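Local atomic coordinates of migration inhibitory factor (Trichinella spiralis, PDB entry 1HFO), a protein that belongs to the macrophage migration inhibitory factor family, small alpha/beta proteins that assemble as trimers whose beta-sheets are extended by strands of neighbouring subunits. Residues 24-27 / 28-32; 99-103 / 104-108. One frame throughout, in Å; residues are numbered along the deposited sequence.

Interaction 1: 24-27 / 28-32; sequences ALVG and NILSK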
loop_
_atom_site.group_PDB
_atom_site.type_symbol
_atom_site.label_atom_id
_atom_site.label_comp_id
_atom_site.label_asym_id
_atom_site.label_seq_id
_atom_site.Cartn_x
_atom_site.Cartn_y
_atom_site.Cartn_z
ATOM N N ALA A 24 -4.389 -15.234 -13.537
ATOM C CA ALA A 24 -3.940 -16.553 -13.937
ATOM C C ALA A 24 -2.477 -16.781 -13.555
ATOM O O ALA A 24 -2.138 -17.791 -12.975
ATOM C CB ALA A 24 -4.111 -16.730 -15.455
ATOM N N LEU A 25 -1.607 -15.825 -13.873
ATOM C CA LEU A 25 -0.194 -15.980 -13.569
ATOM C C LEU A 25 0.102 -16.080 -12.069
ATOM O O LEU A 25 0.899 -16.916 -11.641
ATOM C CB LEU A 25 0.593 -14.810 -14.164
ATOM C CG LEU A 25 2.104 -14.877 -13.953
ATOM C CD1 LEU A 25 2.676 -16.106 -14.627
ATOM C CD2 LEU A 25 2.729 -13.610 -14.507
ATOM N N VAL A 26 -0.541 -15.219 -11.284
ATOM C CA VAL A 26 -0.325 -15.235 -9.842
ATOM C C VAL A 26 -0.747 -16.572 -9.235
ATOM O O VAL A 26 -0.036 -17.141 -8.422
ATOM C CB VAL A 26 -1.115 -14.113 -9.152
ATOM C CG1 VAL A 26 -0.993 -14.275 -7.636
ATOM C CG2 VAL A 26 -0.575 -12.742 -9.576
ATOM N N GLY A 27 -1.916 -17.065 -9.619
ATOM C CA GLY A 27 -2.389 -18.327 -9.074
ATOM C C GLY A 27 -1.512 -19.482 -9.499
ATOM O O GLY A 27 -1.163 -20.358 -8.708
ATOM N N ASN A 28 -1.147 -19.488 -10.768
ATOM C CA ASN A 28 -0.313 -20.557 -11.253
ATOM C C ASN A 28 1.080 -20.540 -10.582
ATOM O O ASN A 28 1.557 -21.593 -10.162
ATOM C CB ASN A 28 -0.243 -20.513 -12.800
ATOM C CG ASN A 28 -1.634 -20.726 -13.474
ATOM O OD1 ASN A 28 -2.457 -21.517 -12.999
ATOM N ND2 ASN A 28 -1.876 -20.030 -14.596
ATOM N N ILE A 29 1.727 -19.380 -10.423
ATOM C CA ILE A 29 3.053 -19.387 -9.791
ATOM C C ILE A 29 3.067 -19.676 -8.289
ATOM O O ILE A 29 4.048 -20.204 -7.771
ATOM C CB ILE A 29 3.857 -18.072 -10.010
ATOM C CG1 ILE A 29 3.212 -16.917 -9.251
ATOM C CG2 ILE A 29 3.964 -17.760 -11.493
ATOM C CD1 ILE A 29 4.023 -15.635 -9.288
ATOM N N LEU A 30 1.999 -19.310 -7.583
ATOM C CA LEU A 30 1.928 -19.563 -6.146
ATOM C C LEU A 30 1.162 -20.853 -5.872
ATOM O O LEU A 30 1.099 -21.307 -4.740
ATOM C CB LEU A 30 1.240 -18.400 -5.425
ATOM C CG LEU A 30 1.946 -17.052 -5.497
ATOM C CD1 LEU A 30 1.056 -15.976 -4.915
ATOM C CD2 LEU A 30 3.275 -17.135 -4.740
ATOM N N SER A 31 0.603 -21.452 -6.917
ATOM C CA SER A 31 -0.167 -22.690 -6.774
ATOM C C SER A 31 -1.372 -22.512 -5.856
ATOM O O SER A 31 -1.631 -23.337 -4.969
ATOM C CB SER A 31 0.727 -23.826 -6.260
ATOM O OG SER A 31 1.666 -24.209 -7.256
ATOM N N LYS A 32 -2.100 -21.416 -6.063
ATOM C CA LYS A 32 -3.302 -21.134 -5.286
ATOM C C LYS A 32 -4.504 -21.093 -6.225
ATOM O O LYS A 32 -4.361 -20.814 -7.410
ATOM C CB LYS A 32 -3.194 -19.787 -4.558
ATOM C CG LYS A 32 -2.176 -19.785 -3.422
ATOM C CD LYS A 32 -2.499 -20.878 -2.425
ATOM C CE LYS A 32 -1.520 -20.868 -1.260
ATOM N NZ LYS A 32 -1.730 -19.683 -0.390
#
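Leu25 touches Ile29 and Val26 touches Leu30 along the last turns of helix 18-30, the connecting helix of the beta-alpha-beta unit of strands 2-7 and 38-42, which a Schellman motif brings to an end. Ile29 can be followed outward. Ile29 CB lies 3.6 Å from Leu25 O. Ile29 CG2, opposite the carbonyl carbon and beside the backbone N, lies 3.2 Å from Leu25 O and meets Leu25 CD1 at 3.8 Å. Ile29 CG1 is wedged between N and C (chi1 69°), which brings it back over the preceding turn, 3.3 Å from Leu25 O and 3.4 Å from Val26 O. Ile29 CD1 ends the extended chain, still 4.1 Å from Leu25 O. Beyond the segments Ile29 rests on His75, Lys78 and Leu79 of helix 69-87, while Leu25 packs on His82 of that helix. Val26 and Leu30 lie side by side and point the same way, to Pro1 and strand 57-63; Val26 CG1 and Leu30 CD1 approach to 3.8 Å. The i to i+4 backbone bonds of the helix run on from Asn28 N to Ala24 O, Ile29 N to Leu25 O and Leu30 N to Val26 O. Ser31 then takes positive phi (60°) as the C-prime residue and turns the chain. Its N makes a weak bond to Asn28 O, and the side chain of Lys32 leads away from the helix to where NZ hydrogen-bonds Ile64 O. The closing bond runs from Lys32 N to Gly27 O, 3.0 Å, with the donor in the carbonyl plane, on a lone pair.

Interaction 2: 99-103 / 104-108; sequences VNLNG and DDVGW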
loop_
_atom_site.group_PDB
_atom_site.type_symbol
_atom_site.label_atom_id
_atom_site.label_comp_id
_atom_site.label_asym_id
_atom_site.label_seq_id
_atom_site.Cartn_x
_atom_site.Cartn_y
_atom_site.Cartn_z
ATOM N N VAL A 99 5.954 -10.617 -0.218
ATOM C CA VAL A 99 5.614 -10.792 1.185
ATOM C C VAL A 99 4.980 -12.131 1.507
ATOM O O VAL A 99 3.940 -12.479 0.949
ATOM C CB VAL A 99 4.634 -9.690 1.643
ATOM C CG1 VAL A 99 4.358 -9.837 3.124
ATOM C CG2 VAL A 99 5.203 -8.305 1.314
ATOM N N ASN A 100 5.598 -12.870 2.420
ATOM C CA ASN A 100 5.091 -14.166 2.856
ATOM C C ASN A 100 4.263 -13.877 4.111
ATOM O O ASN A 100 4.809 -13.501 5.148
ATOM C CB ASN A 100 6.271 -15.089 3.172
ATOM C CG ASN A 100 5.846 -16.423 3.770
ATOM O OD1 ASN A 100 4.712 -16.874 3.595
ATOM N ND2 ASN A 100 6.780 -17.076 4.468
ATOM N N LEU A 101 2.945 -14.021 3.999
ATOM C CA LEU A 101 2.029 -13.743 5.106
ATOM C C LEU A 101 1.776 -14.938 6.019
ATOM O O LEU A 101 1.862 -16.086 5.596
ATOM C CB LEU A 101 0.676 -13.291 4.539
ATOM C CG LEU A 101 0.744 -12.146 3.526
ATOM C CD1 LEU A 101 -0.497 -12.107 2.639
ATOM C CD2 LEU A 101 0.915 -10.840 4.279
ATOM N N ASN A 102 1.460 -14.659 7.282
ATOM C CA ASN A 102 1.100 -15.733 8.208
ATOM C C ASN A 102 -0.417 -15.767 8.171
ATOM O O ASN A 102 -1.063 -14.722 8.143
ATOM C CB ASN A 102 1.582 -15.437 9.628
ATOM C CG ASN A 102 3.087 -15.493 9.741
ATOM O OD1 ASN A 102 3.725 -16.344 9.131
ATOM N ND2 ASN A 102 3.662 -14.598 10.537
ATOM N N GLY A 103 -0.975 -16.966 8.165
ATOM C CA GLY A 103 -2.415 -17.102 8.111
ATOM C C GLY A 103 -3.138 -16.280 9.151
ATOM O O GLY A 103 -4.202 -15.731 8.869
ATOM N N ASP A 104 -2.566 -16.199 10.355
ATOM C CA ASP A 104 -3.198 -15.439 11.433
ATOM C C ASP A 104 -3.265 -13.943 11.185
ATOM O O ASP A 104 -3.989 -13.246 11.892
ATOM C CB ASP A 104 -2.497 -15.670 12.781
ATOM C CG ASP A 104 -2.654 -17.090 13.291
ATOM O OD1 ASP A 104 -3.701 -17.719 13.009
ATOM O OD2 ASP A 104 -1.740 -17.577 13.985
ATOM N N ASP A 105 -2.526 -13.438 10.199
ATOM C CA ASP A 105 -2.542 -12.002 9.914
ATOM C C ASP A 105 -3.414 -11.645 8.712
ATOM O O ASP A 105 -3.401 -10.519 8.225
ATOM C CB ASP A 105 -1.115 -11.496 9.688
ATOM C CG ASP A 105 -0.194 -11.825 10.854
ATOM O OD1 ASP A 105 -0.692 -11.939 12.000
ATOM O OD2 ASP A 105 1.023 -11.964 10.629
ATOM N N VAL A 106 -4.203 -12.601 8.246
ATOM C CA VAL A 106 -5.034 -12.356 7.077
ATOM C C VAL A 106 -6.504 -12.645 7.295
ATOM O O VAL A 106 -6.882 -13.779 7.588
ATOM C CB VAL A 106 -4.569 -13.197 5.862
ATOM C CG1 VAL A 106 -5.532 -13.004 4.704
ATOM C CG2 VAL A 106 -3.135 -12.786 5.463
ATOM N N GLY A 107 -7.306 -11.591 7.200
ATOM C CA GLY A 107 -8.745 -11.743 7.336
ATOM C C GLY A 107 -9.379 -11.992 5.979
ATOM O O GLY A 107 -9.034 -11.388 4.965
ATOM N N TRP A 108 -10.333 -12.910 5.962
ATOM C CA TRP A 108 -11.050 -13.241 4.749
ATOM C C TRP A 108 -12.336 -13.926 5.174
ATOM O O TRP A 108 -12.315 -14.747 6.086
ATOM C CB TRP A 108 -10.233 -14.203 3.871
ATOM C CG TRP A 108 -11.054 -14.723 2.711
ATOM C CD1 TRP A 108 -11.403 -14.050 1.587
ATOM C CD2 TRP A 108 -11.678 -16.013 2.627
ATOM N NE1 TRP A 108 -12.222 -14.850 0.790
ATOM C CE2 TRP A 108 -12.399 -16.054 1.414
ATOM C CE3 TRP A 108 -11.699 -17.138 3.468
ATOM C CZ2 TRP A 108 -13.131 -17.180 1.015
ATOM C CZ3 TRP A 108 -12.434 -18.264 3.069
ATOM C CH2 TRP A 108 -13.139 -18.267 1.847
HETATM O O HOH W 1 1.711 -11.725 8.155
HETATM O O HOH W 2 1.600 -14.116 12.882
#
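The backbone from Asn102 to Val106 makes one short 3-10 turn, held by two i to i+3 bonds: Asp105 N to Asn102 O at 2.8 Å and Val106 N to Gly103 O at 3.2 Å. In both the donor sits well above the plane of the carbonyl, by 48° and 59°, so neither bond uses a lone pair direction. The turn links strand 94-100 to strand 106-108. On one flank Leu101 and Val106 cross at about a right angle, and Val106 CG2 lies 3.9 Å from Leu101 CD1 and 4.0 Å from Leu101 CB. Val106 has CG1 opposite its backbone N, which leaves CG2 as the branch that faces the leucine. Ile64 touches both residues, and His97 of the second subunit packs on Leu101. On the polar flank Asn102 and Asp105 lie side by side and point the same way, their amide and carboxylate planes 60° apart. Asp105 OD2 approaches Asn102 ND2 no closer than 3.7 Å, and water joins the two residues instead. Water 1 accepts from Asn102 N and donates to Asp105 OD2 at 2.6 Å; water 2 donates to Asp105 OD2 at 3.2 Å and accepts weakly from Asn102 ND2. Asn72 of the second subunit bonds through ND2 to Asp104 O, so the turn is also gripped across the interface. One carboxylate oxygen thus receives two water protons, which would be expected to stabilise its negative charge and to tie the side chain of Asp105 to the main chain and amide of Asn102.

Overall arrangement
From the N terminus the chain runs through strand 2-7 and then helix 18-30, whose C-terminal end interaction 1 closes just before the crossover reaches strand 38-42. Strand 57-63, helix 69-87 and strand 94-100 follow before interaction 2 turns the chain into strand 106-108. The two contacts are in series, neither nested nor crossed. The centres of interactions 1 and 2 lie about 17 Å apart. The nearest atoms of interactions 1 and 2 are about 7 Å apart. Loop residues Ile64 and Ile67, just after strand 57-63, have partners in both. Interaction 1 belongs to the helical layer on the sheet within one subunit, whereas interaction 2 leads to a strand that pairs with the second subunit.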